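Local coordinates for spectinomycin 9-adenylyltransferase (Enterococcus faecalis, PDB 6SXJ), which catalyses ATP-dependent adenylylation of spectinomycin at its 9-hydroxyl, releasing diphosphate and giving bacteria resistance to that antibiotic but not to streptomycin, at residues A[20-25]-A[62-67]; A[84-89]-A[109-114]; A[187-192]-A[208-213]. All coordinates share one frame; numbering follows the deposited sequence.

Contact 1: A[20-25]-A[62-67]; sequences RKHLKN and KEILIQ
Ile-64 lays its branch methyl on a face of the His-22 imidazole, and this CH-pi contact is the tighter of the two contacts between residues 20-25 of helix 8-23 and residues 62-67 of helix 59-69. Ile-64 CG2 lies 3.5 Å from the centroid of the His-22 ring, 26° off the ring normal. The methyl is shifted toward one side of the five-membered ring: its nearest ring atom is His-22 ND1, at 3.2 Å from Ile-64 CG2, with CE1 next. In Ile-64, CG2 stands anti to the backbone N, which carries this methyl rather than the longer CG1 branch to the ring. On the opposite face of the imidazole, near the rim, comes Lys-21 CG, 4.2 Å above the plane, so aliphatic groups sit on both faces.

The second contact is purely apolar and looser. Leu-23 CD2 and Leu-65 CD1 meet at 4.3 Å, both from buried side chains whose methyl ends turn toward each other between the helices.

Just after this pairing helix 8-23 stops: Lys-24 takes a positive phi of 47°. The two helices lie against the same face of the nucleotidyltransferase sheet. Leu-65 packs on Phe-106 of strand 103-108, helix 8-23 leans on Ile-85 and Leu-87 of strand 85-91, and His-22 with Ile-64 closes the partly exposed outer side.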
loop_
_atom_site.group_PDB
_atom_site.type_symbol
_atom_site.label_atom_id
_atom_site.label_comp_id
_atom_site.label_asym_id
_atom_site.label_seq_id
_atom_site.Cartn_x
_atom_site.Cartn_y
_atom_site.Cartn_z
ATOM N N ARG A 20 -9.570 -9.385 -16.585
ATOM C CA ARG A 20 -9.615 -10.466 -17.560
ATOM C C ARG A 20 -10.176 -9.983 -18.890
ATOM O O ARG A 20 -9.605 -10.254 -19.954
ATOM C CB ARG A 20 -10.458 -11.609 -17.001
ATOM C CG ARG A 20 -9.659 -12.590 -16.198
ATOM C CD ARG A 20 -9.468 -13.851 -16.998
ATOM N NE ARG A 20 -10.405 -14.880 -16.574
ATOM C CZ ARG A 20 -10.796 -15.893 -17.334
ATOM N NH1 ARG A 20 -10.335 -16.018 -18.571
ATOM N NH2 ARG A 20 -11.643 -16.785 -16.852
ATOM N N LYS A 21 -11.300 -9.270 -18.850
ATOM C CA LYS A 21 -11.924 -8.827 -20.090
ATOM C C LYS A 21 -10.989 -7.929 -20.892
ATOM O O LYS A 21 -10.932 -8.025 -22.122
ATOM C CB LYS A 21 -13.235 -8.101 -19.785
ATOM C CG LYS A 21 -13.925 -7.533 -21.021
ATOM C CD LYS A 21 -15.242 -6.852 -20.669
ATOM C CE LYS A 21 -16.109 -6.633 -21.907
ATOM N NZ LYS A 21 -15.301 -6.285 -23.115
ATOM N N HIS A 22 -10.243 -7.057 -20.217
ATOM C CA HIS A 22 -9.500 -5.997 -20.895
ATOM C C HIS A 22 -8.023 -6.307 -21.082
ATOM O O HIS A 22 -7.440 -5.914 -22.097
ATOM C CB HIS A 22 -9.646 -4.688 -20.123
ATOM C CG HIS A 22 -11.045 -4.159 -20.103
ATOM N ND1 HIS A 22 -11.582 -3.437 -21.147
ATOM C CD2 HIS A 22 -12.022 -4.254 -19.170
ATOM C CE1 HIS A 22 -12.827 -3.106 -20.856
ATOM N NE2 HIS A 22 -13.118 -3.586 -19.660
ATOM N N LEU A 23 -7.391 -6.990 -20.132
ATOM C CA LEU A 23 -6.003 -7.384 -20.329
ATOM C C LEU A 23 -5.878 -8.660 -21.149
ATOM O O LEU A 23 -4.782 -8.963 -21.639
ATOM C CB LEU A 23 -5.313 -7.556 -18.979
ATOM C CG LEU A 23 -5.322 -6.317 -18.085
ATOM C CD1 LEU A 23 -4.538 -6.599 -16.810
ATOM C CD2 LEU A 23 -4.748 -5.106 -18.813
ATOM N N LYS A 24 -6.972 -9.410 -21.295
ATOM C CA LYS A 24 -7.061 -10.608 -22.145
ATOM C C LYS A 24 -5.841 -11.493 -21.864
ATOM O O LYS A 24 -5.581 -11.808 -20.700
ATOM C CB LYS A 24 -7.237 -10.167 -23.592
ATOM C CG LYS A 24 -8.540 -9.425 -23.868
ATOM C CD LYS A 24 -8.360 -8.363 -24.954
ATOM C CE LYS A 24 -9.518 -7.365 -24.979
ATOM N NZ LYS A 24 -9.072 -5.955 -25.192
ATOM N N ASN A 25 -5.085 -11.908 -22.882
ATOM C CA ASN A 25 -4.000 -12.863 -22.682
ATOM C C ASN A 25 -2.722 -12.229 -22.148
ATOM O O ASN A 25 -1.743 -12.950 -21.918
ATOM C CB ASN A 25 -3.688 -13.588 -23.992
ATOM C CG ASN A 25 -4.707 -14.659 -24.325
ATOM O OD1 ASN A 25 -5.389 -14.580 -25.346
ATOM N ND2 ASN A 25 -4.819 -15.665 -23.461
ATOM N N LYS A 62 -4.724 1.487 -19.853
ATOM C CA LYS A 62 -4.662 2.094 -18.529
ATOM C C LYS A 62 -5.868 2.991 -18.286
ATOM O O LYS A 62 -6.439 2.988 -17.191
ATOM C CB LYS A 62 -3.364 2.883 -18.365
ATOM C CG LYS A 62 -2.103 2.053 -18.566
ATOM C CD LYS A 62 -0.863 2.938 -18.629
ATOM C CE LYS A 62 0.412 2.116 -18.789
ATOM N NZ LYS A 62 1.639 2.937 -18.552
ATOM N N GLU A 63 -6.268 3.772 -19.292
ATOM C CA GLU A 63 -7.459 4.601 -19.142
ATOM C C GLU A 63 -8.697 3.740 -18.913
ATOM O O GLU A 63 -9.552 4.072 -18.081
ATOM C CB GLU A 63 -7.632 5.484 -20.376
ATOM C CG GLU A 63 -8.691 6.563 -20.236
ATOM C CD GLU A 63 -8.810 7.418 -21.488
ATOM O OE1 GLU A 63 -7.760 7.795 -22.052
ATOM O OE2 GLU A 63 -9.953 7.710 -21.907
ATOM N N ILE A 64 -8.809 2.627 -19.641
ATOM C CA ILE A 64 -9.934 1.717 -19.437
ATOM C C ILE A 64 -9.958 1.233 -17.994
ATOM O O ILE A 64 -10.983 1.316 -17.309
ATOM C CB ILE A 64 -9.858 0.530 -20.411
ATOM C CG1 ILE A 64 -9.779 1.005 -21.860
ATOM C CG2 ILE A 64 -11.062 -0.377 -20.211
ATOM C CD1 ILE A 64 -9.494 -0.125 -22.842
ATOM N N LEU A 65 -8.822 0.714 -17.517
ATOM C CA LEU A 65 -8.739 0.232 -16.143
ATOM C C LEU A 65 -9.177 1.310 -15.166
ATOM O O LEU A 65 -9.976 1.059 -14.256
ATOM C CB LEU A 65 -7.313 -0.221 -15.827
ATOM C CG LEU A 65 -6.800 -1.446 -16.576
ATOM C CD1 LEU A 65 -5.441 -1.848 -16.032
ATOM C CD2 LEU A 65 -7.788 -2.616 -16.468
ATOM N N ILE A 66 -8.663 2.528 -15.339
ATOM C CA ILE A 66 -9.076 3.607 -14.452
ATOM C C ILE A 66 -10.578 3.829 -14.567
ATOM O O ILE A 66 -11.274 4.035 -13.565
ATOM C CB ILE A 66 -8.304 4.903 -14.759
ATOM C CG1 ILE A 66 -6.810 4.738 -14.483
ATOM C CG2 ILE A 66 -8.894 6.032 -13.930
ATOM C CD1 ILE A 66 -5.959 5.828 -15.124
ATOM N N GLN A 67 -11.091 3.829 -15.795
ATOM C CA GLN A 67 -12.508 4.099 -16.001
ATOM C C GLN A 67 -13.359 3.015 -15.362
ATOM O O GLN A 67 -14.352 3.311 -14.690
ATOM C CB GLN A 67 -12.811 4.187 -17.495
ATOM C CG GLN A 67 -12.805 5.589 -18.081
ATOM C CD GLN A 67 -13.207 5.594 -19.548
ATOM O OE1 GLN A 67 -14.011 4.768 -19.984
ATOM N NE2 GLN A 67 -12.646 6.520 -20.314
#

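Contact 2: A[84-89]-A[109-114]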
loop_
_atom_site.group_PDB
_atom_site.type_symbol
_atom_site.label_atom_id
_atom_site.label_comp_id
_atom_site.label_asym_id
_atom_site.label_seq_id
_atom_site.Cartn_x
_atom_site.Cartn_y
_atom_site.Cartn_z
ATOM N N TYR A 84 -11.787 0.761 -0.189
ATOM C CA TYR A 84 -10.830 1.296 -1.149
ATOM C C TYR A 84 -10.229 0.151 -1.948
ATOM O O TYR A 84 -9.859 -0.884 -1.386
ATOM C CB TYR A 84 -9.705 2.055 -0.444
ATOM C CG TYR A 84 -10.100 3.371 0.176
ATOM C CD1 TYR A 84 -10.606 4.408 -0.595
ATOM C CD2 TYR A 84 -9.941 3.581 1.536
ATOM C CE1 TYR A 84 -10.956 5.608 -0.021
ATOM C CE2 TYR A 84 -10.289 4.768 2.116
ATOM C CZ TYR A 84 -10.793 5.786 1.338
ATOM O OH TYR A 84 -11.135 6.984 1.934
ATOM N N ILE A 85 -10.124 0.333 -3.258
ATOM C CA ILE A 85 -9.359 -0.567 -4.114
ATOM C C ILE A 85 -8.010 0.083 -4.425
ATOM O O ILE A 85 -7.951 1.224 -4.886
ATOM C CB ILE A 85 -10.118 -0.886 -5.409
ATOM C CG1 ILE A 85 -11.369 -1.734 -5.103
ATOM C CG2 ILE A 85 -9.224 -1.641 -6.380
ATOM C CD1 ILE A 85 -12.251 -1.878 -6.277
ATOM N N GLU A 86 -6.934 -0.659 -4.183
ATOM C CA GLU A 86 -5.591 -0.298 -4.599
ATOM C C GLU A 86 -5.090 -1.430 -5.478
ATOM O O GLU A 86 -5.158 -2.598 -5.080
ATOM C CB GLU A 86 -4.692 -0.101 -3.383
ATOM C CG GLU A 86 -3.614 0.937 -3.535
ATOM C CD GLU A 86 -2.970 1.233 -2.200
ATOM O OE1 GLU A 86 -3.639 1.847 -1.336
ATOM O OE2 GLU A 86 -1.815 0.816 -1.999
ATOM N N LEU A 87 -4.628 -1.096 -6.677
ATOM C CA LEU A 87 -4.207 -2.109 -7.634
ATOM C C LEU A 87 -2.926 -1.676 -8.326
ATOM O O LEU A 87 -2.888 -0.606 -8.936
ATOM C CB LEU A 87 -5.291 -2.363 -8.687
ATOM C CG LEU A 87 -5.027 -3.509 -9.665
ATOM C CD1 LEU A 87 -6.318 -4.318 -9.894
ATOM C CD2 LEU A 87 -4.516 -2.986 -10.975
ATOM N N THR A 88 -1.911 -2.540 -8.276
ATOM C CA THR A 88 -0.620 -2.321 -8.910
ATOM C C THR A 88 -0.384 -3.386 -9.972
ATOM O O THR A 88 -0.706 -4.561 -9.767
ATOM C CB THR A 88 0.522 -2.379 -7.889
ATOM O OG1 THR A 88 0.323 -1.375 -6.890
ATOM C CG2 THR A 88 1.859 -2.167 -8.573
ATOM N N ILE A 89 0.202 -2.975 -11.091
ATOM C CA ILE A 89 0.533 -3.869 -12.193
ATOM C C ILE A 89 2.042 -3.856 -12.378
ATOM O O ILE A 89 2.652 -2.783 -12.492
ATOM C CB ILE A 89 -0.178 -3.451 -13.496
ATOM C CG1 ILE A 89 -1.689 -3.361 -13.270
ATOM C CG2 ILE A 89 0.159 -4.423 -14.615
ATOM C CD1 ILE A 89 -2.482 -3.011 -14.506
ATOM N N GLY A 109 -5.195 3.970 -7.611
ATOM C CA GLY A 109 -5.213 4.387 -6.222
ATOM C C GLY A 109 -6.047 5.642 -6.058
ATOM O O GLY A 109 -5.985 6.539 -6.906
ATOM N N GLU A 110 -6.827 5.724 -4.979
ATOM C CA GLU A 110 -7.766 6.828 -4.835
ATOM C C GLU A 110 -7.074 8.149 -4.537
ATOM O O GLU A 110 -7.646 9.200 -4.830
ATOM C CB GLU A 110 -8.783 6.517 -3.735
ATOM C CG GLU A 110 -9.809 5.461 -4.127
ATOM C CD GLU A 110 -10.635 5.862 -5.332
ATOM O OE1 GLU A 110 -10.933 7.067 -5.486
ATOM O OE2 GLU A 110 -10.969 4.974 -6.145
ATOM N N TRP A 111 -5.870 8.127 -3.955
ATOM C CA TRP A 111 -5.112 9.363 -3.772
ATOM C C TRP A 111 -4.774 10.030 -5.096
ATOM O O TRP A 111 -4.345 11.189 -5.097
ATOM C CB TRP A 111 -3.819 9.100 -2.995
ATOM C CG TRP A 111 -2.851 8.198 -3.707
ATOM C CD1 TRP A 111 -1.820 8.576 -4.509
ATOM C CD2 TRP A 111 -2.831 6.766 -3.676
ATOM N NE1 TRP A 111 -1.160 7.470 -4.985
ATOM C CE2 TRP A 111 -1.757 6.347 -4.483
ATOM C CE3 TRP A 111 -3.612 5.800 -3.035
ATOM C CZ2 TRP A 111 -1.449 5.007 -4.674
ATOM C CZ3 TRP A 111 -3.307 4.471 -3.228
ATOM C CH2 TRP A 111 -2.236 4.083 -4.039
ATOM N N LEU A 112 -4.971 9.334 -6.215
ATOM C CA LEU A 112 -4.677 9.838 -7.544
ATOM C C LEU A 112 -5.925 10.279 -8.302
ATOM O O LEU A 112 -5.829 10.635 -9.485
ATOM C CB LEU A 112 -3.948 8.763 -8.352
ATOM C CG LEU A 112 -2.514 8.385 -7.991
ATOM C CD1 LEU A 112 -2.139 7.105 -8.717
ATOM C CD2 LEU A 112 -1.552 9.520 -8.348
ATOM N N GLN A 113 -7.092 10.268 -7.658
ATOM C CA GLN A 113 -8.333 10.511 -8.387
ATOM C C GLN A 113 -8.366 11.922 -8.972
ATOM O O GLN A 113 -8.697 12.107 -10.146
ATOM C CB GLN A 113 -9.533 10.268 -7.471
ATOM C CG GLN A 113 -10.853 10.061 -8.210
ATOM C CD GLN A 113 -10.849 8.848 -9.104
ATOM O OE1 GLN A 113 -10.713 8.961 -10.325
ATOM N NE2 GLN A 113 -11.013 7.673 -8.507
ATOM N N GLU A 114 -8.041 12.934 -8.169
ATOM C CA GLU A 114 -8.031 14.302 -8.687
ATOM C C GLU A 114 -7.192 14.394 -9.952
ATOM O O GLU A 114 -7.612 14.977 -10.957
ATOM C CB GLU A 114 -7.498 15.261 -7.632
ATOM C CG GLU A 114 -8.499 15.603 -6.554
ATOM C CD GLU A 114 -8.012 16.723 -5.656
ATOM O OE1 GLU A 114 -8.771 17.696 -5.453
ATOM O OE2 GLU A 114 -6.867 16.628 -5.157
HETATM O O HOH W 1 -7.215 3.295 -3.281
#
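Glu-86, on strand 85-91, meets the six-membered rim of Trp-111 at about a right angle. Its carboxylate stands nearly perpendicular to the indole, the planes 88° apart. Glu-86 OE1 lies 3.3 Å from Trp-111 CZ3, close to the ring plane, and Glu-86 CG approaches CH2 at the same edge. Trp-111 CG sits between its own backbone N and carbonyl carbon (chi1 64°), which folds the indole back so that Gly-109 CA lies over one face, 3.5 Å above the plane.

A second side-chain contact is aliphatic on aromatic: Glu-110 CG touches Tyr-84 CD1 obliquely at 3.8 Å.

Water links the backbones. One molecule donates to Ile-85 O at 2.7 Å and accepts from Glu-110 N at 3.0 Å. It thus joins a strand of the nucleotidyltransferase sheet, hydrogen-bonded to strand 47-53 where Glu-86 touches Asp-48, to the 3-10 turn that follows strand 103-108.

Around the buried Glu-110 carboxylate, Gln-113 NE2 donates to OE1 at 3.1 Å, nearly straight, on the syn side but 30° out of the carboxylate plane. The other oxygen, OE2, is hydrogen-bonded with Tyr-108 OH and Ser-73 OG. The chain bends at chi2 so that the carboxylate meets these three partners; with both oxygens engaged, Glu-110 is probably stable as an anion despite its burial.

Contact 3: A[187-192]-A[208-213]; sequences TLCRMI and NAVAES
Val-210 packs its two methyls against Cys-189 and Ile-192 where helices 181-196 and 203-212 meet inside the helical C-terminal domain of the adenylyltransferase. The backbones are close here, with 5.9 Å between the CA atoms of Cys-189 and Val-210, consistent with the small cysteine side chain.

The first shell centres on the valine. Its CG2 comes in over the Cys-189 backbone, 3.5 Å from Cys-189 O and almost as near to Cys-189 CB; this is van der Waals packing. The sulfur lies against the branch point: Cys-189 SG is 3.8 Å from Val-210 CB, with CG1 slightly farther off. With Val-210 CG1 anti to the backbone N (chi1 -176°), the two methyls diverge, CG2 to the cysteine carbonyl and CG1 between the sulfur and the next turn of the helix. There Ile-192, three residues on from Cys-189 and thus on the same face of its helix, ends in a CD1 methyl 4.5 Å from Val-210 CG1, a looser touch.

Farther out, neighbouring helices close round this seam. Ile-222 of helix 216-229 touches both Cys-189 and Ala-211, while Leu-252 of helix 241-253 packs on Ile-192. Leu-193, of the same helix as Cys-189, also touches Val-210.

The valine lies near the end of its helix, where its carbonyl is bonded by the residues that follow. Ser-213 N returns a weak bond to Val-210 O, a carbonyl also reached by Ser-214 OG. The Ser-213 hydroxyl turns back to the same oxygen: OG donates to Val-210 O at 2.8 Å, arriving at a C=O...donor angle of 116° and tilted 28° from the carbonyl plane.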
loop_
_atom_site.group_PDB
_atom_site.type_symbol
_atom_site.label_atom_id
_atom_site.label_comp_id
_atom_site.label_asym_id
_atom_site.label_seq_id
_atom_site.Cartn_x
_atom_site.Cartn_y
_atom_site.Cartn_z
ATOM N N THR A 187 2.629 4.965 10.006
ATOM C CA THR A 187 3.558 4.389 9.041
ATOM C C THR A 187 4.916 4.142 9.687
ATOM O O THR A 187 5.467 3.037 9.609
ATOM C CB THR A 187 3.695 5.310 7.828
ATOM O OG1 THR A 187 2.400 5.760 7.408
ATOM C CG2 THR A 187 4.377 4.573 6.674
ATOM N N LEU A 188 5.468 5.166 10.346
ATOM C CA LEU A 188 6.737 4.994 11.043
ATOM C C LEU A 188 6.643 3.895 12.093
ATOM O O LEU A 188 7.580 3.110 12.267
ATOM C CB LEU A 188 7.161 6.311 11.690
ATOM C CG LEU A 188 7.695 7.417 10.778
ATOM C CD1 LEU A 188 7.776 8.717 11.558
ATOM C CD2 LEU A 188 9.034 7.060 10.204
ATOM N N CYS A 189 5.522 3.832 12.816
ATOM C CA CYS A 189 5.332 2.748 13.778
ATOM C C CYS A 189 5.337 1.395 13.076
ATOM O O CYS A 189 6.031 0.462 13.500
ATOM C CB CYS A 189 4.028 2.951 14.547
ATOM S SG CYS A 189 4.063 4.319 15.717
ATOM N N ARG A 190 4.555 1.267 12.002
ATOM C CA ARG A 190 4.649 0.086 11.151
ATOM C C ARG A 190 6.090 -0.123 10.691
ATOM O O ARG A 190 6.632 -1.228 10.787
ATOM C CB ARG A 190 3.710 0.231 9.948
ATOM C CG ARG A 190 3.514 -1.048 9.141
ATOM C CD ARG A 190 2.783 -0.793 7.825
ATOM N NE ARG A 190 3.571 -0.010 6.869
ATOM C CZ ARG A 190 4.630 -0.466 6.202
ATOM N NH1 ARG A 190 5.054 -1.712 6.378
ATOM N NH2 ARG A 190 5.268 0.332 5.354
ATOM N N MET A 191 6.722 0.954 10.206
ATOM C CA MET A 191 8.091 0.865 9.691
ATOM C C MET A 191 9.037 0.264 10.713
ATOM O O MET A 191 9.942 -0.509 10.362
ATOM C CB MET A 191 8.594 2.254 9.316
ATOM C CG MET A 191 8.101 2.804 8.003
ATOM S SD MET A 191 9.068 4.253 7.599
ATOM C CE MET A 191 8.650 4.527 5.886
ATOM N N ILE A 192 8.862 0.605 11.990
ATOM C CA ILE A 192 9.786 0.174 13.029
ATOM C C ILE A 192 9.629 -1.318 13.295
ATOM O O ILE A 192 10.608 -2.068 13.364
ATOM C CB ILE A 192 9.579 1.008 14.307
ATOM C CG1 ILE A 192 10.199 2.399 14.128
ATOM C CG2 ILE A 192 10.181 0.292 15.503
ATOM C CD1 ILE A 192 9.704 3.415 15.123
ATOM N N ASN A 208 -0.473 0.902 18.508
ATOM C CA ASN A 208 -0.558 0.550 19.920
ATOM C C ASN A 208 0.571 -0.367 20.367
ATOM O O ASN A 208 0.894 -0.389 21.559
ATOM C CB ASN A 208 -1.910 -0.104 20.214
ATOM C CG ASN A 208 -3.069 0.654 19.586
ATOM O OD1 ASN A 208 -3.017 1.017 18.414
ATOM N ND2 ASN A 208 -4.112 0.908 20.367
ATOM N N ALA A 209 1.194 -1.103 19.443
ATOM C CA ALA A 209 2.353 -1.910 19.809
ATOM C C ALA A 209 3.581 -1.036 20.045
ATOM O O ALA A 209 4.351 -1.280 20.981
ATOM C CB ALA A 209 2.634 -2.944 18.721
ATOM N N VAL A 210 3.781 -0.012 19.210
ATOM C CA VAL A 210 4.954 0.847 19.370
ATOM C C VAL A 210 4.731 1.872 20.476
ATOM O O VAL A 210 5.657 2.201 21.224
ATOM C CB VAL A 210 5.309 1.534 18.038
ATOM C CG1 VAL A 210 6.591 2.353 18.189
ATOM C CG2 VAL A 210 5.455 0.510 16.925
ATOM N N ALA A 211 3.506 2.398 20.593
ATOM C CA ALA A 211 3.209 3.355 21.654
ATOM C C ALA A 211 3.531 2.772 23.025
ATOM O O ALA A 211 3.999 3.488 23.919
ATOM C CB ALA A 211 1.741 3.776 21.581
ATOM N N GLU A 212 3.297 1.470 23.203
ATOM C CA GLU A 212 3.584 0.820 24.478
ATOM C C GLU A 212 5.055 0.953 24.841
ATOM O O GLU A 212 5.398 1.179 26.008
ATOM C CB GLU A 212 3.163 -0.652 24.404
ATOM C CG GLU A 212 3.936 -1.618 25.292
ATOM C CD GLU A 212 3.379 -3.042 25.214
ATOM O OE1 GLU A 212 2.466 -3.281 24.394
ATOM O OE2 GLU A 212 3.849 -3.920 25.972
ATOM N N SER A 213 5.941 0.834 23.854
ATOM C CA SER A 213 7.376 0.880 24.081
ATOM C C SER A 213 7.942 2.293 24.002
ATOM O O SER A 213 9.164 2.451 23.861
ATOM C CB SER A 213 8.085 -0.013 23.064
ATOM O OG SER A 213 7.571 0.222 21.763
#

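In the fold
Contacts 1 and 2 belong to the same nucleotidyltransferase sheet and its covering layers, and they touch: Leu-65 CD1 of contact 1 lies 3.5 Å from Ile-89 CD1 of contact 2. Contact 3 lies in the C-terminal helical domain across the chain's centre, its centre about 38 Å from that of contact 1 and 25 Å from that of contact 2. Its touching residues are all buried and pack without direct polar links, whereas contacts 1 and 2 are each partly buried. Contact 1 pairs two helices, as contact 3 does, but adds an imidazole face. Contact 2 alone joins a strand to a turn, and alone uses a bridging water and carboxylates.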